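Local coordinates for protein aminopeptidase (Legionella pneumophila subsp. pneumophila, PDB 6ICA) that probably removes N-terminal amino acids from peptides as a zinc-dependent aminopeptidase of the M28 family, linked to type II secretion, at residues E156-N161 and A262-L267; S191-M196 and T203-F208; I233-H238 and K410-F415. All coordinates share one frame; numbering follows the deposited sequence.

Contact 1 (E156-N161 and A262-L267); sequences EIVSDN and AARVIL
Arg264 and Asn161 approach each other almost at right angles, and so do their flat ends: the planes of the guanidinium and the amide are 76° apart. Asn161 ND2 comes obliquely to the guanidinium and lies 3.2 Å from Arg264 NE. Both atoms are donors, so no hydrogen bond joins them. Each side chain has its strongest polar partner in Glu261 instead. The carboxylate of Glu261 forms a salt bridge with Arg264 NH2 and hydrogen bonds with Asn161 ND2 and the backbone N of Val158, so an acidic side chain one turn ahead of Arg264 gathers donors from both segments; Arg264 NH1 turns to the hydroxyl of Tyr200. The arginine reaches this place with CG anti to the backbone N (chi1 -167°) and a bend at chi3 (62°) that brings the guanidinium to Asn161 ND2 and Glu156 O. Near the guanidinium plane, at its edge, Glu156 O stands 2.7 Å from Arg264 NH2. Val158 adds an apolar neighbour, its CG2 lying 3.5 Å from Arg264 NH2. Ile157 and Val265 also cross at about a right angle, with Ile157 CG1 3.8 Å from Val265 CG2. The contact is thus a surface junction, polar groups beside an apolar pair whose valine is buried, between the loop leading into helix 159-169 and the last turns of helix 249-268. Helix 402-420 meets Ile157 through Lys410, helix 180-199 borders Arg264 through Met196, and Phe279 of strand 277-282 packs on Ala262 and Ala263.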
loop_
_atom_site.group_PDB
_atom_site.type_symbol
_atom_site.label_atom_id
_atom_site.label_comp_id
_atom_site.label_asym_id
_atom_site.label_seq_id
_atom_site.Cartn_x
_atom_site.Cartn_y
_atom_site.Cartn_z
ATOM N N GLU A 156 12.657 -18.250 9.033
ATOM C CA GLU A 156 11.375 -18.596 9.660
ATOM C C GLU A 156 10.173 -18.378 8.748
ATOM O O GLU A 156 9.058 -18.812 9.049
ATOM C CB GLU A 156 11.186 -17.792 10.952
ATOM C CG GLU A 156 12.209 -18.096 12.042
ATOM C CD GLU A 156 12.174 -19.555 12.482
ATOM O OE1 GLU A 156 11.063 -20.112 12.616
ATOM O OE2 GLU A 156 13.256 -20.153 12.685
ATOM N N ILE A 157 10.397 -17.718 7.625
ATOM C CA ILE A 157 9.311 -17.441 6.697
ATOM C C ILE A 157 8.780 -18.728 6.054
ATOM O O ILE A 157 9.548 -19.559 5.570
ATOM C CB ILE A 157 9.777 -16.449 5.631
ATOM C CG1 ILE A 157 9.995 -15.085 6.296
ATOM C CG2 ILE A 157 8.773 -16.373 4.489
ATOM C CD1 ILE A 157 10.091 -13.955 5.365
ATOM N N VAL A 158 7.461 -18.891 6.073
ATOM C CA VAL A 158 6.817 -20.100 5.574
ATOM C C VAL A 158 6.016 -19.776 4.307
ATOM O O VAL A 158 4.966 -19.140 4.368
ATOM C CB VAL A 158 5.907 -20.712 6.659
ATOM C CG1 VAL A 158 5.151 -21.947 6.123
ATOM C CG2 VAL A 158 6.743 -21.070 7.904
ATOM N N SER A 159 6.533 -20.196 3.158
ATOM C CA SER A 159 5.928 -19.838 1.871
ATOM C C SER A 159 4.483 -20.324 1.726
ATOM O O SER A 159 3.669 -19.632 1.127
ATOM C CB SER A 159 6.779 -20.369 0.705
ATOM O OG SER A 159 6.808 -21.791 0.674
ATOM N N ASP A 160 4.164 -21.501 2.267
ATOM C CA ASP A 160 2.805 -22.010 2.155
ATOM C C ASP A 160 1.784 -21.130 2.865
ATOM O O ASP A 160 0.641 -21.066 2.433
ATOM C CB ASP A 160 2.672 -23.429 2.699
ATOM C CG ASP A 160 1.263 -23.981 2.499
ATOM O OD1 ASP A 160 0.816 -24.074 1.333
ATOM O OD2 ASP A 160 0.575 -24.256 3.498
ATOM N N ASN A 161 2.191 -20.429 3.923
ATOM C CA ASN A 161 1.271 -19.494 4.594
ATOM C C ASN A 161 0.803 -18.375 3.638
ATOM O O ASN A 161 -0.370 -17.990 3.635
ATOM C CB ASN A 161 1.942 -18.860 5.823
ATOM C CG ASN A 161 2.154 -19.854 6.958
ATOM O OD1 ASN A 161 1.640 -20.968 6.928
ATOM N ND2 ASN A 161 2.939 -19.459 7.951
ATOM N N ALA A 262 5.141 -11.758 6.986
ATOM C CA ALA A 262 6.188 -10.987 7.650
ATOM C C ALA A 262 5.766 -10.640 9.083
ATOM O O ALA A 262 6.562 -10.759 10.025
ATOM C CB ALA A 262 6.514 -9.726 6.864
ATOM N N ALA A 263 4.505 -10.236 9.244
ATOM C CA ALA A 263 3.952 -9.950 10.574
ATOM C C ALA A 263 4.038 -11.187 11.480
ATOM O O ALA A 263 4.405 -11.072 12.647
ATOM C CB ALA A 263 2.473 -9.458 10.475
ATOM N N ARG A 264 3.730 -12.362 10.927
ATOM C CA ARG A 264 3.807 -13.611 11.685
ATOM C C ARG A 264 5.205 -13.829 12.256
ATOM O O ARG A 264 5.366 -14.201 13.427
ATOM C CB ARG A 264 3.391 -14.815 10.818
ATOM C CG ARG A 264 3.138 -16.104 11.652
ATOM C CD ARG A 264 3.100 -17.368 10.798
ATOM N NE ARG A 264 4.378 -17.590 10.131
ATOM C CZ ARG A 264 5.436 -18.160 10.703
ATOM N NH1 ARG A 264 5.364 -18.617 11.945
ATOM N NH2 ARG A 264 6.558 -18.302 10.017
ATOM N N VAL A 265 6.217 -13.594 11.428
ATOM C CA VAL A 265 7.601 -13.770 11.851
ATOM C C VAL A 265 7.998 -12.777 12.956
ATOM O O VAL A 265 8.646 -13.156 13.926
ATOM C CB VAL A 265 8.568 -13.644 10.647
ATOM C CG1 VAL A 265 10.028 -13.613 11.124
ATOM C CG2 VAL A 265 8.329 -14.820 9.690
ATOM N N ILE A 266 7.580 -11.520 12.835
ATOM C CA ILE A 266 7.857 -10.552 13.892
ATOM C C ILE A 266 7.103 -10.926 15.180
ATOM O O ILE A 266 7.646 -10.812 16.286
ATOM C CB ILE A 266 7.478 -9.118 13.477
ATOM C CG1 ILE A 266 8.190 -8.705 12.182
ATOM C CG2 ILE A 266 7.823 -8.145 14.584
ATOM C CD1 ILE A 266 9.698 -8.918 12.214
ATOM N N LEU A 267 5.860 -11.386 15.036
ATOM C CA LEU A 267 5.046 -11.783 16.191
ATOM C C LEU A 267 5.649 -12.980 16.935
ATOM O O LEU A 267 5.557 -13.071 18.162
ATOM C CB LEU A 267 3.613 -12.116 15.748
ATOM C CG LEU A 267 2.719 -10.935 15.355
ATOM C CD1 LEU A 267 1.440 -11.431 14.706
ATOM C CD2 LEU A 267 2.413 -10.061 16.563
#

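Contact 2 (S191-M196 and T203-F208); sequences SKFEQM and TDTSTF
At the edge of the Phe193 ring, near its plane, lies Thr205 CB, 3.9 Å from Phe193 CE1, while the methyl of Thr207 and the carbonyl oxygen of Ser206 approach the ring obliquely. Thr207 CG2 comes closest, 3.4 Å from Phe193 CD1. This is a helix laid against the border strand of a mixed sheet, as expected in the three-layered alpha/beta fold of M28 peptidases. Helix 180-199 leads through a short connection into strand 205-212, and the two segments run nearly antiparallel, at 168°, with axes 9.3 Å apart. Because side chains alternate along the extended strand, Thr205 and Thr207 point toward the helix, whereas Ser206 and Phe208 point away.

Phe193 enters from the helix with CG anti to the backbone N (chi1 179°), which sends the ring out to the strand. There the Thr207 methyl lies alongside the CD1-CE1 bond of the ring, and Thr205 meets the ring at CE1, more nearly head-on. Thr222 of the adjoining strand 217-224 touches both Phe193 and Thr207, and Leu267 of helix 249-268 packs on Thr205.

The second flat group is the carboxylate of Glu194. Its CB leaves the helix flank without aiming at the strand, but the extended chain beyond CG brings its end across to the hydroxyl of Thr207. That threonine serves both halves of the contact, its methyl to the ring and its hydroxyl to the acid. Lys190 supplies a salt bridge to the same acid oxygen. Thr207 OG1 donates to Glu194 OE2 at 2.6 Å, and OE2 receives the bond on its anti lone pair, the one away from the other carboxylate oxygen.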
loop_
_atom_site.group_PDB
_atom_site.type_symbol
_atom_site.label_atom_id
_atom_site.label_comp_id
_atom_site.label_asym_id
_atom_site.label_seq_id
_atom_site.Cartn_x
_atom_site.Cartn_y
_atom_site.Cartn_z
ATOM N N SER A 191 -8.675 -10.474 12.565
ATOM C CA SER A 191 -8.737 -11.604 13.463
ATOM C C SER A 191 -7.539 -12.544 13.238
ATOM O O SER A 191 -7.020 -13.124 14.188
ATOM C CB SER A 191 -10.066 -12.353 13.304
ATOM O OG SER A 191 -9.847 -13.656 12.837
ATOM N N LYS A 192 -7.070 -12.665 12.001
ATOM C CA LYS A 192 -5.883 -13.492 11.745
ATOM C C LYS A 192 -4.667 -12.937 12.496
ATOM O O LYS A 192 -3.893 -13.691 13.087
ATOM C CB LYS A 192 -5.574 -13.559 10.249
ATOM C CG LYS A 192 -4.493 -14.552 9.889
ATOM C CD LYS A 192 -4.299 -14.612 8.382
ATOM C CE LYS A 192 -3.621 -15.906 7.975
ATOM N NZ LYS A 192 -4.414 -17.080 8.468
ATOM N N PHE A 193 -4.498 -11.616 12.462
ATOM C CA PHE A 193 -3.389 -10.980 13.175
ATOM C C PHE A 193 -3.495 -11.292 14.656
ATOM O O PHE A 193 -2.503 -11.632 15.293
ATOM C CB PHE A 193 -3.378 -9.456 12.966
ATOM C CG PHE A 193 -2.258 -8.750 13.693
ATOM C CD1 PHE A 193 -2.404 -8.376 15.030
ATOM C CD2 PHE A 193 -1.061 -8.456 13.040
ATOM C CE1 PHE A 193 -1.372 -7.727 15.712
ATOM C CE2 PHE A 193 -0.018 -7.811 13.709
ATOM C CZ PHE A 193 -0.171 -7.445 15.044
ATOM N N GLU A 194 -4.708 -11.161 15.192
ATOM C CA GLU A 194 -4.959 -11.361 16.614
ATOM C C GLU A 194 -4.744 -12.811 17.038
ATOM O O GLU A 194 -4.269 -13.071 18.146
ATOM C CB GLU A 194 -6.372 -10.906 16.976
ATOM C CG GLU A 194 -6.540 -9.393 16.859
ATOM C CD GLU A 194 -7.977 -8.921 17.053
ATOM O OE1 GLU A 194 -8.881 -9.759 17.250
ATOM O OE2 GLU A 194 -8.201 -7.694 17.011
ATOM N N GLN A 195 -5.105 -13.745 16.167
ATOM C CA GLN A 195 -4.863 -15.155 16.444
ATOM C C GLN A 195 -3.372 -15.423 16.579
ATOM O O GLN A 195 -2.925 -16.093 17.509
ATOM C CB GLN A 195 -5.434 -16.041 15.325
ATOM C CG GLN A 195 -6.959 -16.117 15.278
ATOM C CD GLN A 195 -7.453 -16.823 14.017
ATOM O OE1 GLN A 195 -6.849 -17.793 13.564
ATOM N NE2 GLN A 195 -8.509 -16.286 13.406
ATOM N N MET A 196 -2.607 -14.882 15.636
ATOM C CA MET A 196 -1.170 -15.127 15.577
ATOM C C MET A 196 -0.469 -14.560 16.802
ATOM O O MET A 196 0.441 -15.197 17.347
ATOM C CB MET A 196 -0.574 -14.549 14.287
ATOM C CG MET A 196 -1.064 -15.267 13.030
ATOM S SD MET A 196 -0.148 -14.840 11.531
ATOM C CE MET A 196 -0.221 -13.067 11.549
ATOM N N THR A 203 2.898 -10.182 23.561
ATOM C CA THR A 203 1.988 -9.468 24.470
ATOM C C THR A 203 1.885 -7.953 24.303
ATOM O O THR A 203 1.103 -7.307 24.997
ATOM C CB THR A 203 2.381 -9.728 25.935
ATOM O OG1 THR A 203 3.712 -9.251 26.165
ATOM C CG2 THR A 203 2.312 -11.217 26.238
ATOM N N ASP A 204 2.658 -7.392 23.384
ATOM C CA ASP A 204 2.712 -5.950 23.220
ATOM C C ASP A 204 2.000 -5.470 21.947
ATOM O O ASP A 204 2.366 -4.436 21.375
ATOM C CB ASP A 204 4.177 -5.515 23.221
ATOM C CG ASP A 204 4.960 -6.095 22.046
ATOM O OD1 ASP A 204 4.457 -7.029 21.397
ATOM O OD2 ASP A 204 6.102 -5.657 21.799
ATOM N N THR A 205 0.986 -6.208 21.495
ATOM C CA THR A 205 0.313 -5.844 20.248
ATOM C C THR A 205 -1.035 -5.200 20.481
ATOM O O THR A 205 -1.592 -5.275 21.564
ATOM C CB THR A 205 0.065 -7.078 19.307
ATOM O OG1 THR A 205 -1.046 -7.849 19.793
ATOM C CG2 THR A 205 1.305 -7.953 19.216
ATOM N N SER A 206 -1.548 -4.575 19.429
ATOM C CA SER A 206 -2.876 -3.986 19.427
ATOM C C SER A 206 -3.380 -3.883 17.977
ATOM O O SER A 206 -2.587 -3.927 17.034
ATOM C CB SER A 206 -2.846 -2.609 20.102
ATOM O OG SER A 206 -4.127 -2.016 20.130
ATOM N N THR A 207 -4.693 -3.781 17.802
ATOM C CA THR A 207 -5.288 -3.627 16.477
ATOM C C THR A 207 -6.415 -2.620 16.538
ATOM O O THR A 207 -7.090 -2.507 17.556
ATOM C CB THR A 207 -5.856 -4.962 15.903
ATOM O OG1 THR A 207 -6.969 -5.391 16.694
ATOM C CG2 THR A 207 -4.799 -6.061 15.881
ATOM N N PHE A 208 -6.618 -1.882 15.451
ATOM C CA PHE A 208 -7.807 -1.054 15.347
ATOM C C PHE A 208 -8.107 -0.709 13.908
ATOM O O PHE A 208 -7.241 -0.795 13.032
ATOM C CB PHE A 208 -7.684 0.237 16.187
ATOM C CG PHE A 208 -6.514 1.116 15.822
ATOM C CD1 PHE A 208 -5.266 0.914 16.402
ATOM C CD2 PHE A 208 -6.675 2.179 14.936
ATOM C CE1 PHE A 208 -4.183 1.757 16.095
ATOM C CE2 PHE A 208 -5.596 3.029 14.621
ATOM C CZ PHE A 208 -4.351 2.807 15.200
#

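Contact 3 (I233-H238 and K410-F415); sequences IVIGAH and KLAVAF. With ZN (zinc ion), chain G.
Phe415 extends from its helix with CG anti to the backbone N (chi1 -179°), and Ile233 holds CG2 likewise anti to its own N, so that the isoleucine methyl approaches the phenylalanine ring obliquely. The closest pair is Ile233 CG2 and Phe415 CE2, at 3.5 Å. Two residues along the strand, the side chains of Ile235 and Phe415 run past one another head to tail, with Ile235 CG1 4.2 Å from Phe415 CD2. The same branch reaches the helix backbone, Ile235 CD1 lying 3.9 Å from Ala412 O, while the other branch meets a side chain, Ile235 CG2 being 4.3 Å from Ala412 CB. The segments run almost antiparallel, at 164°, in the family's alpha/beta core, where helix 402-420 packs on the interior strand 232-238. Val310 of neighbouring strand 306-311 touches both Ile235 and Phe415.

Past the apolar half, the same strand ends at the metal site. His238 NE2 binds zinc at 2.1 Å, with Asp251, Asp313 and two waters, while a hydrogen bond between His238 ND1 and Asp240 helps fix the ring's rotation. Asp251 also joins the second zinc. No hydrogen bond crosses between the segments: buried hydrocarbon packing lies at one end of the strand and the zinc ligand at the other, and the packing probably helps position the strand that carries it.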
loop_
_atom_site.group_PDB
_atom_site.type_symbol
_atom_site.label_atom_id
_atom_site.label_comp_id
_atom_site.label_asym_id
_atom_site.label_seq_id
_atom_site.Cartn_x
_atom_site.Cartn_y
_atom_site.Cartn_z
ATOM N N ILE A 233 7.960 2.437 12.565
ATOM C CA ILE A 233 8.194 1.837 11.255
ATOM C C ILE A 233 6.859 1.324 10.712
ATOM O O ILE A 233 6.122 0.638 11.429
ATOM C CB ILE A 233 9.209 0.656 11.325
ATOM C CG1 ILE A 233 10.551 1.112 11.929
ATOM C CG2 ILE A 233 9.402 0.032 9.942
ATOM C CD1 ILE A 233 11.182 2.290 11.231
ATOM N N VAL A 234 6.544 1.635 9.457
ATOM C CA VAL A 234 5.258 1.210 8.898
ATOM C C VAL A 234 5.428 0.296 7.664
ATOM O O VAL A 234 6.150 0.617 6.721
ATOM C CB VAL A 234 4.386 2.429 8.524
ATOM C CG1 VAL A 234 3.079 1.983 7.833
ATOM C CG2 VAL A 234 4.097 3.301 9.755
ATOM N N ILE A 235 4.744 -0.840 7.688
ATOM C CA ILE A 235 4.716 -1.742 6.556
ATOM C C ILE A 235 3.291 -1.900 6.074
ATOM O O ILE A 235 2.409 -2.310 6.841
ATOM C CB ILE A 235 5.300 -3.114 6.922
ATOM C CG1 ILE A 235 6.780 -2.960 7.290
ATOM C CG2 ILE A 235 5.133 -4.079 5.773
ATOM C CD1 ILE A 235 7.257 -3.951 8.300
ATOM N N GLY A 236 3.064 -1.599 4.795
ATOM C CA GLY A 236 1.710 -1.545 4.260
ATOM C C GLY A 236 1.428 -2.304 2.969
ATOM O O GLY A 236 2.331 -2.676 2.216
ATOM N N ALA A 237 0.137 -2.536 2.736
ATOM C CA ALA A 237 -0.402 -3.135 1.524
ATOM C C ALA A 237 -1.871 -2.736 1.486
ATOM O O ALA A 237 -2.399 -2.256 2.490
ATOM C CB ALA A 237 -0.245 -4.671 1.529
ATOM N N HIS A 238 -2.542 -2.896 0.353
ATOM C CA HIS A 238 -3.969 -2.596 0.361
ATOM C C HIS A 238 -4.792 -3.851 0.138
ATOM O O HIS A 238 -4.382 -4.749 -0.602
ATOM C CB HIS A 238 -4.315 -1.500 -0.656
ATOM C CG HIS A 238 -4.186 -1.898 -2.097
ATOM N ND1 HIS A 238 -5.245 -2.390 -2.831
ATOM C CD2 HIS A 238 -3.147 -1.799 -2.963
ATOM C CE1 HIS A 238 -4.857 -2.600 -4.080
ATOM N NE2 HIS A 238 -3.587 -2.252 -4.185
ATOM N N LYS A 410 10.284 -11.547 2.732
ATOM C CA LYS A 410 11.607 -11.462 3.366
ATOM C C LYS A 410 12.091 -10.019 3.454
ATOM O O LYS A 410 12.690 -9.614 4.452
ATOM C CB LYS A 410 12.635 -12.307 2.602
ATOM C CG LYS A 410 12.492 -13.803 2.850
ATOM C CD LYS A 410 13.342 -14.653 1.927
ATOM C CE LYS A 410 13.182 -16.128 2.320
ATOM N NZ LYS A 410 13.955 -17.051 1.452
ATOM N N LEU A 411 11.836 -9.253 2.396
ATOM C CA LEU A 411 12.213 -7.850 2.366
ATOM C C LEU A 411 11.499 -7.070 3.479
ATOM O O LEU A 411 12.125 -6.263 4.149
ATOM C CB LEU A 411 11.913 -7.237 0.996
ATOM C CG LEU A 411 12.294 -5.760 0.870
ATOM C CD1 LEU A 411 13.784 -5.564 1.249
ATOM C CD2 LEU A 411 11.992 -5.217 -0.540
ATOM N N ALA A 412 10.205 -7.329 3.685
ATOM C CA ALA A 412 9.457 -6.667 4.753
ATOM C C ALA A 412 10.063 -6.942 6.131
ATOM O O ALA A 412 10.206 -6.044 6.944
ATOM C CB ALA A 412 7.975 -7.102 4.732
ATOM N N VAL A 413 10.420 -8.192 6.395
ATOM C CA VAL A 413 10.998 -8.554 7.682
ATOM C C VAL A 413 12.357 -7.875 7.922
ATOM O O VAL A 413 12.625 -7.381 9.014
ATOM C CB VAL A 413 11.149 -10.082 7.783
ATOM C CG1 VAL A 413 12.063 -10.459 8.925
ATOM C CG2 VAL A 413 9.789 -10.733 7.943
ATOM N N ALA A 414 13.215 -7.851 6.908
ATOM C CA ALA A 414 14.541 -7.227 7.046
ATOM C C ALA A 414 14.413 -5.729 7.304
ATOM O O ALA A 414 15.119 -5.174 8.139
ATOM C CB ALA A 414 15.394 -7.485 5.806
ATOM N N PHE A 415 13.511 -5.093 6.561
ATOM C CA PHE A 415 13.182 -3.675 6.707
ATOM C C PHE A 415 12.749 -3.375 8.143
ATOM O O PHE A 415 13.246 -2.452 8.784
ATOM C CB PHE A 415 12.060 -3.316 5.724
ATOM C CG PHE A 415 11.634 -1.869 5.745
ATOM C CD1 PHE A 415 12.247 -0.936 4.909
ATOM C CD2 PHE A 415 10.582 -1.448 6.557
ATOM C CE1 PHE A 415 11.826 0.394 4.891
ATOM C CE2 PHE A 415 10.163 -0.122 6.557
ATOM C CZ PHE A 415 10.786 0.808 5.724
HETATM ZN ZN ZN G . -2.549 -2.205 -6.066
HETATM O O HOH W 1 -3.471 -0.719 -6.908
HETATM O O HOH W 2 -1.318 -1.671 -8.070
#

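Contact 3 is the buried one of the three, with hydrocarbon side chains and no hydrogen bond between its segments; contacts 1 and 2 lie near the surface and combine a few hydrocarbon contacts with polar groups. In contact 1 an acid outside the segments gathers the donors, whereas in contact 2 a hydrogen bond crosses directly. Contacts 1 and 2 touch, Met196 SD lying 3.5 Å from Arg264 CG, and contacts 1 and 3 touch where Ala262 CB meets Ala412 CB at 3.7 Å. Helix 249-268 thus borders both others. Contacts 2 and 3, with centres about 17 Å apart, do not touch but reach the same sheet, one at its border strand, the other inside it.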